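Side-chain contact in glypican-1 (Homo sapiens, PDB 4YWT), which carries heparan sulfate chains on the cell surface, through which it binds collagen and takes part in Schwann cell myelination: residues Ala123-Pro126 against Gly127-Glu131. The protein carries 3 engineered substitutions. Residues are numbered along the deposited sequence; the frame is centred on the assembly and turned at random.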
ATOM      1  N   ALA A 123      -8.261 -35.462   1.767  1.00 45.05           N
ATOM      2  CA  ALA A 123      -7.314 -36.569   1.704  1.00 50.70           C
ATOM      3  C   ALA A 123      -7.289 -37.408   2.984  1.00 33.14           C
ATOM      4  O   ALA A 123      -7.130 -38.627   2.925  1.00 34.11           O
ATOM      5  CB  ALA A 123      -5.923 -36.046   1.398  1.00 32.97           C
ATOM      6  N   THR A 124      -7.446 -36.760   4.136  1.00 41.82           N
ATOM      7  CA  THR A 124      -7.265 -37.456   5.410  1.00 32.92           C
ATOM      8  C   THR A 124      -8.567 -37.927   6.065  1.00 43.20           C
ATOM      9  O   THR A 124      -8.583 -38.950   6.748  1.00 33.62           O
ATOM     10  CB  THR A 124      -6.516 -36.569   6.420  1.00 32.53           C
ATOM     11  OG1 THR A 124      -7.279 -35.383   6.675  1.00 31.48           O
ATOM     12  CG2 THR A 124      -5.150 -36.183   5.876  1.00 41.14           C
ATOM     13  N   PHE A 125      -9.649 -37.180   5.861  1.00 42.41           N
ATOM     14  CA  PHE A 125     -10.928 -37.483   6.510  1.00 36.43           C
ATOM     15  C   PHE A 125     -11.540 -38.863   6.202  1.00 40.30           C
ATOM     16  O   PHE A 125     -12.072 -39.497   7.112  1.00 39.63           O
ATOM     17  CB  PHE A 125     -11.955 -36.398   6.170  1.00 32.67           C
ATOM     18  CG  PHE A 125     -11.990 -35.268   7.161  1.00 40.28           C
ATOM     19  CD1 PHE A 125     -10.815 -34.744   7.677  1.00 41.60           C
ATOM     20  CD2 PHE A 125     -13.197 -34.730   7.577  1.00 39.11           C
ATOM     21  CE1 PHE A 125     -10.843 -33.706   8.590  1.00 42.62           C
ATOM     22  CE2 PHE A 125     -13.231 -33.691   8.490  1.00 41.92           C
ATOM     23  CZ  PHE A 125     -12.053 -33.178   8.997  1.00 40.24           C
ATOM     24  N   PRO A 126     -11.489 -39.331   4.935  1.00 43.17           N
ATOM     25  CA  PRO A 126     -12.082 -40.654   4.691  1.00 45.39           C
ATOM     26  C   PRO A 126     -11.451 -41.772   5.521  1.00 46.82           C
ATOM     27  O   PRO A 126     -12.147 -42.706   5.913  1.00 51.99           O
ATOM     28  CB  PRO A 126     -11.829 -40.887   3.194  1.00 41.90           C
ATOM     29  CG  PRO A 126     -10.781 -39.893   2.807  1.00 43.43           C
ATOM     30  CD  PRO A 126     -11.029 -38.712   3.680  1.00 41.68           C
ATOM     31  N   GLY A 127     -10.156 -41.669   5.795  1.00 52.97           N
ATOM     32  CA  GLY A 127      -9.480 -42.658   6.613  1.00 54.95           C
ATOM     33  C   GLY A 127      -9.865 -42.558   8.079  1.00 57.02           C
ATOM     34  O   GLY A 127     -10.066 -43.571   8.749  1.00 61.82           O
ATOM     35  N   ALA A 128      -9.979 -41.330   8.570  1.00 54.29           N
ATOM     36  CA  ALA A 128     -10.207 -41.085   9.990  1.00 56.19           C
ATOM     37  C   ALA A 128     -11.660 -41.289  10.410  1.00 53.51           C
ATOM     38  O   ALA A 128     -11.932 -41.642  11.557  1.00 56.19           O
ATOM     39  CB  ALA A 128      -9.759 -39.673  10.351  1.00 49.06           C
ATOM     40  N   PHE A 129     -12.592 -41.069   9.487  1.00 49.59           N
ATOM     41  CA  PHE A 129     -14.009 -41.057   9.838  1.00 51.45           C
ATOM     42  C   PHE A 129     -14.876 -41.912   8.914  1.00 53.41           C
ATOM     43  O   PHE A 129     -15.988 -42.292   9.280  1.00 55.08           O
ATOM     44  CB  PHE A 129     -14.527 -39.617   9.845  1.00 44.19           C
ATOM     45  CG  PHE A 129     -13.699 -38.681  10.678  1.00 43.03           C
ATOM     46  CD1 PHE A 129     -13.555 -38.888  12.040  1.00 40.75           C
ATOM     47  CD2 PHE A 129     -13.067 -37.592  10.099  1.00 37.96           C
ATOM     48  CE1 PHE A 129     -12.792 -38.029  12.809  1.00 42.81           C
ATOM     49  CE2 PHE A 129     -12.305 -36.729  10.864  1.00 34.97           C
ATOM     50  CZ  PHE A 129     -12.168 -36.948  12.221  1.00 37.43           C
ATOM     51  N   GLY A 130     -14.374 -42.205   7.717  1.00 55.06           N
ATOM     52  CA  GLY A 130     -15.086 -43.061   6.784  1.00 53.48           C
ATOM     53  C   GLY A 130     -16.388 -42.495   6.243  1.00 54.20           C
ATOM     54  O   GLY A 130     -16.426 -41.384   5.702  1.00 50.33           O
ATOM     55  N   GLU A 131     -17.457 -43.273   6.389  1.00 48.57           N
ATOM     56  CA  GLU A 131     -18.771 -42.904   5.869  1.00 49.52           C
ATOM     57  C   GLU A 131     -19.306 -41.636   6.527  1.00 43.20           C
ATOM     58  O   GLU A 131     -20.142 -40.937   5.951  1.00 44.43           O
ATOM     59  CB  GLU A 131     -19.763 -44.053   6.059  1.00 47.33           C
TER
HETATM   60  O   HOH W   1      -7.636 -41.006   4.236  1.00 33.70           O
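F125 and F129 lie one turn apart on the last stretch of helix 70-129, joined along the backbone by a hydrogen bond from F129 N to F125 O at 2.9 Å. The side-chain contact is a T-shaped stack: the ring of F129 turns an edge to the face of F125, with centroids 5.0 Å apart and planes at 78°. F129 CE2 stands over the centre of the F125 ring, while CD2 of each ring meets CD2 of the other at 3.8 Å. Phenylalanine suits both places: F125 is buried, and its flat apolar ring offers a broad face to the edge of F129. F129 gets there because its CG lies anti to the carbonyl carbon (chi1 -52°), which directs the ring back along the helix. The methyl of A128 sits over the centre of one face of F129; a single CB is small enough to fit directly above the ring.

P126, which has no N-H, leaves the preceding turn without its bond and kinks the helix. Just beyond the kink, G127 N reaches T124 O only weakly, and a water that donates to A123 O at 2.8 Å also accepts weakly from G127 N, linking the pair that would bond directly in a regular alpha turn. A128 N likewise gives T124 O a weak bond.

G130 leaves the helical conformation with a positive phi (66°), which favours glycine, and its N bonds weakly to P126 O; its CA also approaches that oxygen at 3.1 Å. The same glycine is the N-cap of helix 131-134, so the chain turns here from one helix into the next. Both phenylalanines pack on I324 of helix 316-328, F125 also touching A321, while P126 rests against Y133 and T134 of helix 131-134.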